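Local atomic coordinates of Sso-CP2 metallo-carboxypetidase (Sulfolobus solfataricus, PDB entry 4MMO), a protein that probably acts as a zinc-dependent carboxypeptidase of the M20 family, removing residues from the carboxyl end of peptides. Residues T7-L12 against D95-R100; I17-E22 against V74-P79; S81-A86 against A410-I415; G171-V176 against T369-I374. All coordinates share one frame; numbering follows the deposited sequence.

Contacts 1, 2 and 3 form one cluster beside the zinc site of His71, Asp104 and Glu163, while contact 4 stands apart. The centres of contacts 1 and 3 lie 12 Å apart, joined through neighbouring strands 96-98 and 414-416; contact 2 is 13 Å from contact 3 and 17 Å from contact 1. Arg100 ties all three together, bonding to Gln75 and Pro76 of contact 2 and forming a salt bridge to Glu413 of contact 3. The side chains of Gln75, Glu413 and Arg100 come within about 8, 9 and 10 Å of the zinc ion. Contact 4, centred 24 to 30 Å from the others, brings Val176 to about 12 Å from the metal.

Contact 1. Residues T7-L12 against D95-R100; sequences TLIEFL and DRIYAR
Arg100 meets Leu12 through its backbone, Arg100 O lying 4.2 Å from Leu12 CD2, while its flat guanidinium group leads off to other partners: NE and NH2 bond to Gln75 O and Pro76 O, and NH1 to Ala410 O and, as a salt bridge, to Glu413. The rings of the two segments likewise serve other neighbours, Tyr98 making a cation-pi contact with Arg85 and Phe11 one with Lys106. The side-chain packing between helix and strand is aliphatic, and Ile97 stands at its middle. With CG1 beside the backbone N (chi1 -55°), this side chain presents both branches to the helix. Ile97 CD1 touches Leu8 CD2 at 3.7 Å; Ile97 CG2 takes Ile9 CD1 at 3.7 Å and Leu12 CD1 at 3.5 Å. The arrangement is a helix laid on a beta sheet: helix 3-12 rests against the middle strand of the antiparallel trio 91-93, 96-98 and 414-416, the axes of segments 7-12 and 96-98 being 10.4 Å apart and only 19° from parallel. A beta-branched isoleucine suits the extended strand, and leucines one helical turn apart bring flexible branches to the same side. Replacing Ile97 by alanine would probably open a gap beneath Leu8, Ile9 and Leu12, depriving all three of their common partner. Farther along, the small Ala99 lets the backbones draw together, its CB 4.1 Å from Leu12 CB. Here water 1 donates to Leu12 O at 2.9 Å and to Arg100 O at 2.7 Å, linking two carbonyls that could not bond to each other.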
loop_
_atom_site.group_PDB
_atom_site.type_symbol
_atom_site.label_atom_id
_atom_site.label_comp_id
_atom_site.label_asym_id
_atom_site.label_seq_id
_atom_site.Cartn_x
_atom_site.Cartn_y
_atom_site.Cartn_z
ATOM N N THR A 7 -7.667 8.919 -41.430
ATOM C CA THR A 7 -8.798 8.676 -40.544
ATOM C C THR A 7 -8.330 8.051 -39.232
ATOM O O THR A 7 -8.870 8.355 -38.167
ATOM C CB THR A 7 -9.852 7.785 -41.214
ATOM O OG1 THR A 7 -10.272 8.397 -42.437
ATOM C CG2 THR A 7 -11.070 7.601 -40.306
ATOM N N LEU A 8 -7.321 7.190 -39.307
ATOM C CA LEU A 8 -6.778 6.572 -38.104
ATOM C C LEU A 8 -6.183 7.641 -37.189
ATOM O O LEU A 8 -6.433 7.634 -35.983
ATOM C CB LEU A 8 -5.725 5.515 -38.456
ATOM C CG LEU A 8 -4.893 4.977 -37.287
ATOM C CD1 LEU A 8 -5.784 4.388 -36.202
ATOM C CD2 LEU A 8 -3.892 3.944 -37.779
ATOM N N ILE A 9 -5.401 8.551 -37.769
ATOM C CA ILE A 9 -4.796 9.660 -37.025
ATOM C C ILE A 9 -5.874 10.490 -36.339
ATOM O O ILE A 9 -5.764 10.820 -35.160
ATOM C CB ILE A 9 -3.974 10.589 -37.956
ATOM C CG1 ILE A 9 -2.797 9.835 -38.579
ATOM C CG2 ILE A 9 -3.470 11.827 -37.204
ATOM C CD1 ILE A 9 -1.733 9.391 -37.595
ATOM N N GLU A 10 -6.913 10.828 -37.095
ATOM C CA GLU A 10 -8.045 11.584 -36.571
ATOM C C GLU A 10 -8.676 10.861 -35.378
ATOM O O GLU A 10 -8.994 11.478 -34.365
ATOM C CB GLU A 10 -9.074 11.782 -37.686
ATOM C CG GLU A 10 -10.303 12.575 -37.305
ATOM C CD GLU A 10 -11.264 12.728 -38.471
ATOM O OE1 GLU A 10 -11.549 11.712 -39.145
ATOM O OE2 GLU A 10 -11.726 13.863 -38.719
ATOM N N PHE A 11 -8.840 9.546 -35.510
ATOM C CA PHE A 11 -9.422 8.711 -34.461
ATOM C C PHE A 11 -8.535 8.735 -33.220
ATOM O O PHE A 11 -9.015 8.890 -32.091
ATOM C CB PHE A 11 -9.541 7.268 -34.983
ATOM C CG PHE A 11 -10.395 6.350 -34.133
ATOM C CD1 PHE A 11 -11.356 6.844 -33.265
ATOM C CD2 PHE A 11 -10.232 4.970 -34.225
ATOM C CE1 PHE A 11 -12.137 5.983 -32.502
ATOM C CE2 PHE A 11 -11.009 4.106 -33.469
ATOM C CZ PHE A 11 -11.959 4.613 -32.604
ATOM N N LEU A 12 -7.235 8.583 -33.446
ATOM C CA LEU A 12 -6.255 8.488 -32.369
ATOM C C LEU A 12 -6.096 9.794 -31.584
ATOM O O LEU A 12 -5.696 9.778 -30.421
ATOM C CB LEU A 12 -4.898 8.073 -32.939
ATOM C CG LEU A 12 -4.734 6.605 -33.354
ATOM C CD1 LEU A 12 -3.411 6.401 -34.077
ATOM C CD2 LEU A 12 -4.813 5.689 -32.142
ATOM N N ASP A 95 8.226 6.112 -39.384
ATOM C CA ASP A 95 7.193 5.297 -40.019
ATOM C C ASP A 95 6.304 4.608 -38.986
ATOM O O ASP A 95 5.781 3.515 -39.223
ATOM C CB ASP A 95 7.820 4.264 -40.960
ATOM C CG ASP A 95 8.495 4.904 -42.158
ATOM O OD1 ASP A 95 7.776 5.312 -43.096
ATOM O OD2 ASP A 95 9.741 4.996 -42.164
ATOM N N ARG A 96 6.142 5.263 -37.839
ATOM C CA ARG A 96 5.294 4.762 -36.767
ATOM C C ARG A 96 4.368 5.869 -36.292
ATOM O O ARG A 96 4.689 7.047 -36.419
ATOM C CB ARG A 96 6.148 4.279 -35.596
ATOM C CG ARG A 96 6.983 3.058 -35.900
ATOM C CD ARG A 96 7.806 2.634 -34.700
ATOM N NE ARG A 96 8.704 1.529 -35.022
ATOM C CZ ARG A 96 9.251 0.716 -34.124
ATOM N NH1 ARG A 96 8.990 0.867 -32.831
ATOM N NH2 ARG A 96 10.057 -0.259 -34.520
ATOM N N ILE A 97 3.219 5.482 -35.750
ATOM C CA ILE A 97 2.280 6.427 -35.163
ATOM C C ILE A 97 2.348 6.291 -33.652
ATOM O O ILE A 97 2.206 5.193 -33.128
ATOM C CB ILE A 97 0.838 6.149 -35.610
ATOM C CG1 ILE A 97 0.743 6.131 -37.134
ATOM C CG2 ILE A 97 -0.107 7.205 -35.036
ATOM C CD1 ILE A 97 -0.578 5.607 -37.645
ATOM N N TYR A 98 2.552 7.407 -32.957
ATOM C CA TYR A 98 2.697 7.393 -31.504
ATOM C C TYR A 98 1.469 7.966 -30.812
ATOM O O TYR A 98 1.246 9.176 -30.817
ATOM C CB TYR A 98 3.949 8.168 -31.086
ATOM C CG TYR A 98 5.230 7.436 -31.400
ATOM C CD1 TYR A 98 5.831 7.548 -32.647
ATOM C CD2 TYR A 98 5.833 6.622 -30.454
ATOM C CE1 TYR A 98 7.001 6.872 -32.939
ATOM C CE2 TYR A 98 7.000 5.942 -30.735
ATOM C CZ TYR A 98 7.581 6.069 -31.979
ATOM O OH TYR A 98 8.745 5.392 -32.261
ATOM N N ALA A 99 0.675 7.085 -30.215
ATOM C CA ALA A 99 -0.501 7.503 -29.471
ATOM C C ALA A 99 -0.996 6.385 -28.564
ATOM O O ALA A 99 -0.850 5.204 -28.885
ATOM C CB ALA A 99 -1.605 7.924 -30.426
ATOM N N ARG A 100 -1.564 6.759 -27.421
ATOM C CA ARG A 100 -2.318 5.811 -26.614
ATOM C C ARG A 100 -3.483 5.310 -27.461
ATOM O O ARG A 100 -4.215 6.107 -28.051
ATOM C CB ARG A 100 -2.826 6.473 -25.328
ATOM C CG ARG A 100 -3.943 5.721 -24.597
ATOM C CD ARG A 100 -3.515 4.336 -24.098
ATOM N NE ARG A 100 -2.761 4.391 -22.847
ATOM C CZ ARG A 100 -1.462 4.127 -22.711
ATOM N NH1 ARG A 100 -0.712 3.767 -23.746
ATOM N NH2 ARG A 100 -0.906 4.219 -21.511
HETATM O O HOH W 1 -6.452 7.358 -29.012
#

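Contact 2. Residues I17-E22 against V74-P79; sequences ISATGE and VQPVDP
Ile17 packs against the loop of Val74 to Pro76, and this is the tight part of the contact. Ile17 CG2, held anti to the backbone N (chi1 -53° for CG1), presses on Pro76 CA at 3.7 Å and reaches Pro76 CG at 4.0 Å. The other branch lies along the Val74 side, Ile17 CG1 being 4.2 Å from Val74 CG2. The two backbones come close, in a single beta bridge between Ile17 and Val74, and a branched aliphatic residue fills the angle between them; Val74 is tied by backbone bonding to Ser16 next door. Toward solvent the contact thins to one methyl on one ring, Ala19 CB against Pro76 CG at 3.8 Å. Beyond it the 17-22 loop holds its own shape. Gly21 and Glu22 both face Ile17 in a G1 beta bulge, where Gly21 N donates to Ile17 O at 2.7 Å, and the positive phi of 97° suits glycine, since a CB would strike the preceding carbonyl. Thr20 OG1 accepts from Glu22 N at 3.2 Å in an ST turn. The polar link between the segments is water 2, which accepts from Ala19 N at 2.8 Å and donates to Val74 O at 2.8 Å and to Ser18 OG. That hydroxyl is bonded to Asp73, while Gln75 turns away from Ile17 and its NE2 reaches Glu138, which binds zinc in this protein, though not in this chain. Apolar packing thus closes one side, and between these segments a water with three bonds makes the polar match, beside Val74's backbone bond to Ser16.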
loop_
_atom_site.group_PDB
_atom_site.type_symbol
_atom_site.label_atom_id
_atom_site.label_comp_id
_atom_site.label_asym_id
_atom_site.label_seq_id
_atom_site.Cartn_x
_atom_site.Cartn_y
_atom_site.Cartn_z
ATOM N N ILE A 17 -10.436 7.878 -22.491
ATOM C CA ILE A 17 -10.050 7.131 -21.310
ATOM C C ILE A 17 -11.317 6.767 -20.554
ATOM O O ILE A 17 -12.025 7.638 -20.062
ATOM C CB ILE A 17 -9.094 7.942 -20.428
ATOM C CG1 ILE A 17 -7.904 8.429 -21.264
ATOM C CG2 ILE A 17 -8.621 7.101 -19.253
ATOM C CD1 ILE A 17 -6.969 9.370 -20.535
ATOM N N SER A 18 -11.616 5.473 -20.491
ATOM C CA SER A 18 -12.829 5.003 -19.835
ATOM C C SER A 18 -12.689 5.060 -18.317
ATOM O O SER A 18 -13.684 5.148 -17.600
ATOM C CB SER A 18 -13.152 3.573 -20.276
ATOM O OG SER A 18 -12.023 2.731 -20.124
ATOM N N ALA A 19 -11.451 5.009 -17.834
ATOM C CA ALA A 19 -11.185 5.051 -16.399
ATOM C C ALA A 19 -11.693 6.349 -15.777
ATOM O O ALA A 19 -12.183 6.350 -14.650
ATOM C CB ALA A 19 -9.699 4.894 -16.136
ATOM N N THR A 20 -11.577 7.445 -16.524
ATOM C CA THR A 20 -12.015 8.760 -16.059
ATOM C C THR A 20 -13.279 9.210 -16.787
ATOM O O THR A 20 -14.069 9.990 -16.257
ATOM C CB THR A 20 -10.917 9.822 -16.277
ATOM O OG1 THR A 20 -10.650 9.965 -17.678
ATOM C CG2 THR A 20 -9.635 9.426 -15.556
ATOM N N GLY A 21 -13.466 8.708 -18.004
ATOM C CA GLY A 21 -14.606 9.076 -18.826
ATOM C C GLY A 21 -14.253 10.171 -19.814
ATOM O O GLY A 21 -15.111 10.664 -20.550
ATOM N N GLU A 22 -12.976 10.537 -19.845
ATOM C CA GLU A 22 -12.519 11.676 -20.634
ATOM C C GLU A 22 -12.559 11.398 -22.139
ATOM O O GLU A 22 -11.745 10.637 -22.669
ATOM C CB GLU A 22 -11.105 12.070 -20.200
ATOM C CG GLU A 22 -10.725 13.503 -20.520
ATOM C CD GLU A 22 -9.571 13.998 -19.667
ATOM O OE1 GLU A 22 -8.861 13.156 -19.076
ATOM O OE2 GLU A 22 -9.377 15.229 -19.578
ATOM N N VAL A 74 -9.584 3.569 -24.275
ATOM C CA VAL A 74 -8.159 3.299 -24.111
ATOM C C VAL A 74 -7.735 3.396 -22.650
ATOM O O VAL A 74 -8.483 3.896 -21.809
ATOM C CB VAL A 74 -7.313 4.294 -24.923
ATOM C CG1 VAL A 74 -7.578 4.121 -26.408
ATOM C CG2 VAL A 74 -7.610 5.739 -24.486
ATOM N N GLN A 75 -6.526 2.926 -22.360
ATOM C CA GLN A 75 -5.973 3.001 -21.014
ATOM C C GLN A 75 -5.594 4.441 -20.668
ATOM O O GLN A 75 -5.364 5.254 -21.567
ATOM C CB GLN A 75 -4.732 2.114 -20.906
ATOM C CG GLN A 75 -5.028 0.626 -20.761
ATOM C CD GLN A 75 -5.051 0.165 -19.314
ATOM O OE1 GLN A 75 -4.197 0.546 -18.514
ATOM N NE2 GLN A 75 -6.032 -0.662 -18.973
ATOM N N PRO A 76 -5.513 4.759 -19.363
ATOM C CA PRO A 76 -5.049 6.090 -18.952
ATOM C C PRO A 76 -3.610 6.309 -19.400
ATOM O O PRO A 76 -2.971 5.343 -19.826
ATOM C CB PRO A 76 -5.137 6.049 -17.420
ATOM C CG PRO A 76 -6.031 4.894 -17.098
ATOM C CD PRO A 76 -5.832 3.904 -18.205
ATOM N N VAL A 77 -3.111 7.540 -19.307
ATOM C CA VAL A 77 -1.788 7.873 -19.835
ATOM C C VAL A 77 -0.850 8.446 -18.777
ATOM O O VAL A 77 0.248 8.899 -19.094
ATOM C CB VAL A 77 -1.894 8.862 -21.015
ATOM C CG1 VAL A 77 -2.725 8.254 -22.133
ATOM C CG2 VAL A 77 -2.500 10.188 -20.563
ATOM N N ASP A 78 -1.273 8.413 -17.520
ATOM C CA ASP A 78 -0.439 8.906 -16.434
ATOM C C ASP A 78 0.684 7.910 -16.144
ATOM O O ASP A 78 0.454 6.704 -16.165
ATOM C CB ASP A 78 -1.282 9.130 -15.181
ATOM C CG ASP A 78 -2.408 10.121 -15.407
ATOM O OD1 ASP A 78 -2.126 11.335 -15.498
ATOM O OD2 ASP A 78 -3.576 9.685 -15.489
ATOM N N PRO A 79 1.902 8.407 -15.867
ATOM C CA PRO A 79 2.295 9.815 -15.762
ATOM C C PRO A 79 2.716 10.426 -17.099
ATOM O O PRO A 79 3.576 9.874 -17.784
ATOM C CB PRO A 79 3.482 9.771 -14.792
ATOM C CG PRO A 79 4.017 8.353 -14.865
ATOM C CD PRO A 79 3.061 7.519 -15.679
HETATM O O HOH W 2 -9.296 3.839 -19.093
#

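Contact 3. Residues S81-A86 against A410-I415; sequences SEWKRA and APNENI
Trp83 spreads one face of its indole over the chain at Pro411 and Asn412, and this packing is the first kind of interaction. Pro411 CB sits 3.9 Å from the centroid of the Trp83 five-membered ring and 13° off its normal, a CH-pi contact, while Asn412 N lies over the six-membered part, 3.3 Å from Trp83 CZ3. A broad indole face suits a proline CB and CA and the edge of the next peptide, which stands steeply on the ring. Without the indole, as with an alanine here, Pro411 and the Asn412 peptide would probably lose the surface they rest on and be freer to shift. The second kind is hydrogen bonding, carried by the Asn412 carboxamide. Asn412 OD1 accepts from Lys84 N at 2.8 Å, nearly straight at 168°, in the carbonyl plane and on a lone pair; ND2 makes a weak bond to Glu82 O at 3.4 Å. The carboxamide thus bridges the residues before and after Trp83, and asparagine also tolerates the left-handed backbone found here (phi 62°). Water 3 donates to the same OD1, accepts from Arg85 N at 3.2 Å and, at the edge of the guanidinium, from Arg85 NH1 at 3.0 Å. Asn414 ND2 donates to Asn412 O at 3.2 Å. Beyond the segments Arg85 pairs with Glu93, whereas the buried Glu413 turns inward, its OE2 accepting from Ser103 N and Asp104 N. Segment 410-415 thus runs from the tryptophan loop into edge strand 414-416, beside strand 96-98 and the start of helix 102-121, which carries zinc ligand Asp104.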
loop_
_atom_site.group_PDB
_atom_site.type_symbol
_atom_site.label_atom_id
_atom_site.label_comp_id
_atom_site.label_asym_id
_atom_site.label_seq_id
_atom_site.Cartn_x
_atom_site.Cartn_y
_atom_site.Cartn_z
ATOM N N SER A 81 4.592 12.674 -17.851
ATOM C CA SER A 81 6.004 13.038 -17.934
ATOM C C SER A 81 6.840 11.996 -18.677
ATOM O O SER A 81 7.820 12.337 -19.337
ATOM C CB SER A 81 6.577 13.258 -16.532
ATOM O OG SER A 81 6.466 12.086 -15.742
ATOM N N GLU A 82 6.453 10.729 -18.570
ATOM C CA GLU A 82 7.207 9.644 -19.193
ATOM C C GLU A 82 6.987 9.569 -20.705
ATOM O O GLU A 82 7.736 8.892 -21.411
ATOM C CB GLU A 82 6.847 8.308 -18.537
ATOM C CG GLU A 82 7.504 8.103 -17.176
ATOM C CD GLU A 82 6.978 6.883 -16.442
ATOM O OE1 GLU A 82 6.147 6.149 -17.015
ATOM O OE2 GLU A 82 7.398 6.660 -15.286
ATOM N N TRP A 83 5.964 10.264 -21.196
ATOM C CA TRP A 83 5.668 10.296 -22.628
ATOM C C TRP A 83 6.571 11.281 -23.366
ATOM O O TRP A 83 6.675 12.447 -22.982
ATOM C CB TRP A 83 4.206 10.686 -22.858
ATOM C CG TRP A 83 3.221 9.597 -22.559
ATOM C CD1 TRP A 83 2.756 9.224 -21.331
ATOM C CD2 TRP A 83 2.566 8.746 -23.508
ATOM N NE1 TRP A 83 1.857 8.192 -21.458
ATOM C CE2 TRP A 83 1.724 7.881 -22.786
ATOM C CE3 TRP A 83 2.616 8.635 -24.903
ATOM C CZ2 TRP A 83 0.936 6.912 -23.408
ATOM C CZ3 TRP A 83 1.833 7.669 -25.516
ATOM C CH2 TRP A 83 1.004 6.823 -24.770
ATOM N N LYS A 84 7.217 10.815 -24.433
ATOM C CA LYS A 84 8.092 11.672 -25.228
ATOM C C LYS A 84 7.284 12.604 -26.116
ATOM O O LYS A 84 7.679 13.743 -26.364
ATOM C CB LYS A 84 9.027 10.828 -26.093
ATOM C CG LYS A 84 10.020 10.018 -25.293
ATOM C CD LYS A 84 10.994 9.287 -26.195
ATOM C CE LYS A 84 12.060 8.569 -25.385
ATOM N NZ LYS A 84 11.468 7.602 -24.421
ATOM N N ARG A 85 6.153 12.100 -26.595
ATOM C CA ARG A 85 5.218 12.884 -27.388
ATOM C C ARG A 85 3.883 12.822 -26.663
ATOM O O ARG A 85 3.625 11.863 -25.944
ATOM C CB ARG A 85 5.096 12.302 -28.797
ATOM C CG ARG A 85 6.432 12.016 -29.476
ATOM C CD ARG A 85 6.283 10.982 -30.578
ATOM N NE ARG A 85 7.572 10.625 -31.168
ATOM C CZ ARG A 85 8.388 9.689 -30.691
ATOM N NH1 ARG A 85 8.063 8.992 -29.609
ATOM N NH2 ARG A 85 9.538 9.448 -31.302
ATOM N N ALA A 86 3.045 13.841 -26.831
ATOM C CA ALA A 86 1.759 13.874 -26.140
ATOM C C ALA A 86 0.973 12.598 -26.451
ATOM O O ALA A 86 0.888 12.205 -27.613
ATOM C CB ALA A 86 0.963 15.097 -26.557
ATOM N N ALA A 410 1.312 1.074 -21.588
ATOM C CA ALA A 410 2.602 1.638 -21.215
ATOM C C ALA A 410 2.808 2.947 -21.974
ATOM O O ALA A 410 2.104 3.219 -22.947
ATOM C CB ALA A 410 3.709 0.651 -21.533
ATOM N N PRO A 411 3.768 3.774 -21.532
ATOM C CA PRO A 411 3.943 5.050 -22.232
ATOM C C PRO A 411 4.582 4.886 -23.608
ATOM O O PRO A 411 5.285 3.907 -23.855
ATOM C CB PRO A 411 4.865 5.838 -21.297
ATOM C CG PRO A 411 5.616 4.805 -20.550
ATOM C CD PRO A 411 4.667 3.655 -20.371
ATOM N N ASN A 412 4.331 5.854 -24.481
ATOM C CA ASN A 412 4.849 5.847 -25.844
ATOM C C ASN A 412 4.339 4.649 -26.632
ATOM O O ASN A 412 5.098 3.988 -27.337
ATOM C CB ASN A 412 6.379 5.882 -25.844
ATOM C CG ASN A 412 6.930 7.068 -25.073
ATOM O OD1 ASN A 412 6.532 8.212 -25.301
ATOM N ND2 ASN A 412 7.837 6.798 -24.141
ATOM N N GLU A 413 3.045 4.375 -26.504
ATOM C CA GLU A 413 2.413 3.347 -27.312
ATOM C C GLU A 413 2.466 3.747 -28.780
ATOM O O GLU A 413 2.260 4.913 -29.117
ATOM C CB GLU A 413 0.960 3.137 -26.886
ATOM C CG GLU A 413 0.202 2.150 -27.765
ATOM C CD GLU A 413 -1.237 1.976 -27.331
ATOM O OE1 GLU A 413 -1.580 2.425 -26.216
ATOM O OE2 GLU A 413 -2.033 1.406 -28.111
ATOM N N ASN A 414 2.731 2.775 -29.649
ATOM C CA ASN A 414 2.832 3.047 -31.078
ATOM C C ASN A 414 2.611 1.812 -31.944
ATOM O O ASN A 414 2.736 0.685 -31.469
ATOM C CB ASN A 414 4.210 3.623 -31.394
ATOM C CG ASN A 414 5.308 2.587 -31.268
ATOM O OD1 ASN A 414 5.625 1.888 -32.226
ATOM N ND2 ASN A 414 5.886 2.475 -30.078
ATOM N N ILE A 415 2.276 2.036 -33.214
ATOM C CA ILE A 415 2.217 0.960 -34.204
ATOM C C ILE A 415 2.963 1.360 -35.477
ATOM O O ILE A 415 2.947 2.525 -35.880
ATOM C CB ILE A 415 0.761 0.561 -34.558
ATOM C CG1 ILE A 415 -0.018 1.740 -35.146
ATOM C CG2 ILE A 415 0.045 0.035 -33.327
ATOM C CD1 ILE A 415 -1.126 1.318 -36.065
HETATM O O HOH W 3 5.844 9.067 -27.561
#

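Contact 4. Residues G171-V176 against T369-I374; sequences GRPQIV and TEPQVI
Gln372 O accepts from Ile175 N at 2.8 Å, an almost straight bond (172°), and Gln174 CA adds a CH...O contact to the same oxygen at 3.4 Å. Gln372 N in turn donates to Pro173 O at 3.0 Å, so both backbone polar atoms of one residue reach across to residues flanking Gln174, as parallel strands require. Ile374 N continues the pattern to Ile175 O at 3.0 Å. Beside the strands, the Arg172 guanidinium stacks on the Gln372 amide with the planes 18° apart, Gln372 CD lying 3.5 Å above it. The bend of Gln372 at chi2 (-59°) folds the amide back over its own chain, where NE2 donates to Glu370 O at 3.0 Å and fixes its rotation; Arg172 NH2 meanwhile makes salt bridges to Asp168 and Asp249. An arginine fits here because its flat end can stack and pair at once. On one face Ile175 sets its CG1 alongside Pro371 CB at 4.1 Å and its CB against Val373, with Ile175 and Pro371 also touching helix 354-367. On the other, Val176 CG2 and Ile374 CG1 lie side by side at 4.0 Å. Strand 174-176 leads into strand 178-190 of the five-stranded sheet, while strand 372-374 follows helix 354-367, a pairing consistent with the M20 fold, in which a dimerisation domain interrupts the catalytic domain.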
loop_
_atom_site.group_PDB
_atom_site.type_symbol
_atom_site.label_atom_id
_atom_site.label_comp_id
_atom_site.label_asym_id
_atom_site.label_seq_id
_atom_site.Cartn_x
_atom_site.Cartn_y
_atom_site.Cartn_z
ATOM N N GLY A 171 7.576 -11.406 -34.793
ATOM C CA GLY A 171 6.879 -10.696 -35.850
ATOM C C GLY A 171 5.850 -11.547 -36.572
ATOM O O GLY A 171 5.365 -11.175 -37.640
ATOM N N ARG A 172 5.514 -12.691 -35.988
ATOM C CA ARG A 172 4.508 -13.577 -36.558
ATOM C C ARG A 172 3.129 -13.203 -36.035
ATOM O O ARG A 172 2.985 -12.866 -34.859
ATOM C CB ARG A 172 4.819 -15.023 -36.188
ATOM C CG ARG A 172 6.133 -15.529 -36.754
ATOM C CD ARG A 172 6.624 -16.761 -36.019
ATOM N NE ARG A 172 6.908 -16.471 -34.617
ATOM C CZ ARG A 172 7.471 -17.326 -33.771
ATOM N NH1 ARG A 172 7.823 -18.539 -34.176
ATOM N NH2 ARG A 172 7.685 -16.963 -32.514
ATOM N N PRO A 173 2.102 -13.261 -36.900
ATOM C CA PRO A 173 0.751 -12.973 -36.409
ATOM C C PRO A 173 0.299 -14.006 -35.381
ATOM O O PRO A 173 0.747 -15.153 -35.435
ATOM C CB PRO A 173 -0.108 -13.050 -37.673
ATOM C CG PRO A 173 0.666 -13.923 -38.612
ATOM C CD PRO A 173 2.106 -13.640 -38.325
ATOM N N GLN A 174 -0.570 -13.596 -34.459
ATOM C CA GLN A 174 -1.041 -14.477 -33.394
ATOM C C GLN A 174 -2.534 -14.764 -33.499
ATOM O O GLN A 174 -3.333 -13.879 -33.805
ATOM C CB GLN A 174 -0.718 -13.875 -32.027
ATOM C CG GLN A 174 0.771 -13.811 -31.737
ATOM C CD GLN A 174 1.072 -13.251 -30.370
ATOM O OE1 GLN A 174 1.704 -13.908 -29.545
ATOM N NE2 GLN A 174 0.627 -12.023 -30.121
ATOM N N ILE A 175 -2.888 -16.020 -33.250
ATOM C CA ILE A 175 -4.272 -16.472 -33.255
ATOM C C ILE A 175 -4.570 -16.984 -31.856
ATOM O O ILE A 175 -3.890 -17.884 -31.361
ATOM C CB ILE A 175 -4.504 -17.620 -34.264
ATOM C CG1 ILE A 175 -3.942 -17.267 -35.648
ATOM C CG2 ILE A 175 -5.984 -17.969 -34.353
ATOM C CD1 ILE A 175 -4.609 -16.103 -36.320
ATOM N N VAL A 176 -5.585 -16.409 -31.221
ATOM C CA VAL A 176 -5.880 -16.709 -29.826
ATOM C C VAL A 176 -7.300 -17.250 -29.680
ATOM O O VAL A 176 -8.272 -16.586 -30.042
ATOM C CB VAL A 176 -5.682 -15.461 -28.961
ATOM C CG1 VAL A 176 -5.810 -15.804 -27.485
ATOM C CG2 VAL A 176 -4.311 -14.840 -29.250
ATOM N N THR A 369 4.492 -15.839 -42.966
ATOM C CA THR A 369 5.119 -16.689 -41.958
ATOM C C THR A 369 4.063 -17.567 -41.297
ATOM O O THR A 369 2.881 -17.469 -41.618
ATOM C CB THR A 369 5.861 -15.864 -40.891
ATOM O OG1 THR A 369 6.479 -16.748 -39.948
ATOM C CG2 THR A 369 4.904 -14.926 -40.163
ATOM N N GLU A 370 4.491 -18.426 -40.380
ATOM C CA GLU A 370 3.577 -19.354 -39.727
ATOM C C GLU A 370 2.870 -18.673 -38.555
ATOM O O GLU A 370 3.526 -18.246 -37.607
ATOM C CB GLU A 370 4.343 -20.582 -39.228
ATOM C CG GLU A 370 3.457 -21.782 -38.925
ATOM C CD GLU A 370 2.800 -22.354 -40.170
ATOM O OE1 GLU A 370 3.421 -22.301 -41.255
ATOM O OE2 GLU A 370 1.659 -22.850 -40.066
ATOM N N PRO A 371 1.531 -18.562 -38.612
ATOM C CA PRO A 371 0.806 -17.965 -37.483
ATOM C C PRO A 371 0.960 -18.767 -36.196
ATOM O O PRO A 371 0.892 -19.993 -36.225
ATOM C CB PRO A 371 -0.657 -18.002 -37.941
ATOM C CG PRO A 371 -0.596 -18.075 -39.423
ATOM C CD PRO A 371 0.625 -18.879 -39.733
ATOM N N GLN A 372 1.159 -18.073 -35.080
ATOM C CA GLN A 372 1.287 -18.726 -33.785
ATOM C C GLN A 372 -0.078 -18.810 -33.107
ATOM O O GLN A 372 -0.728 -17.796 -32.864
ATOM C CB GLN A 372 2.286 -17.970 -32.913
ATOM C CG GLN A 372 3.674 -17.877 -33.533
ATOM C CD GLN A 372 4.273 -19.243 -33.816
ATOM O OE1 GLN A 372 4.539 -20.018 -32.894
ATOM N NE2 GLN A 372 4.470 -19.554 -35.097
ATOM N N VAL A 373 -0.497 -20.036 -32.814
ATOM C CA VAL A 373 -1.836 -20.319 -32.317
ATOM C C VAL A 373 -1.750 -20.764 -30.865
ATOM O O VAL A 373 -1.090 -21.759 -30.560
ATOM C CB VAL A 373 -2.499 -21.451 -33.142
ATOM C CG1 VAL A 373 -3.959 -21.646 -32.741
ATOM C CG2 VAL A 373 -2.400 -21.157 -34.630
ATOM N N ILE A 374 -2.401 -20.027 -29.966
ATOM C CA ILE A 374 -2.455 -20.415 -28.555
ATOM C C ILE A 374 -3.904 -20.626 -28.117
ATOM O O ILE A 374 -4.813 -19.987 -28.645
ATOM C CB ILE A 374 -1.759 -19.385 -27.650
ATOM C CG1 ILE A 374 -2.325 -17.984 -27.890
ATOM C CG2 ILE A 374 -0.262 -19.408 -27.906
ATOM C CD1 ILE A 374 -1.818 -16.944 -26.907
#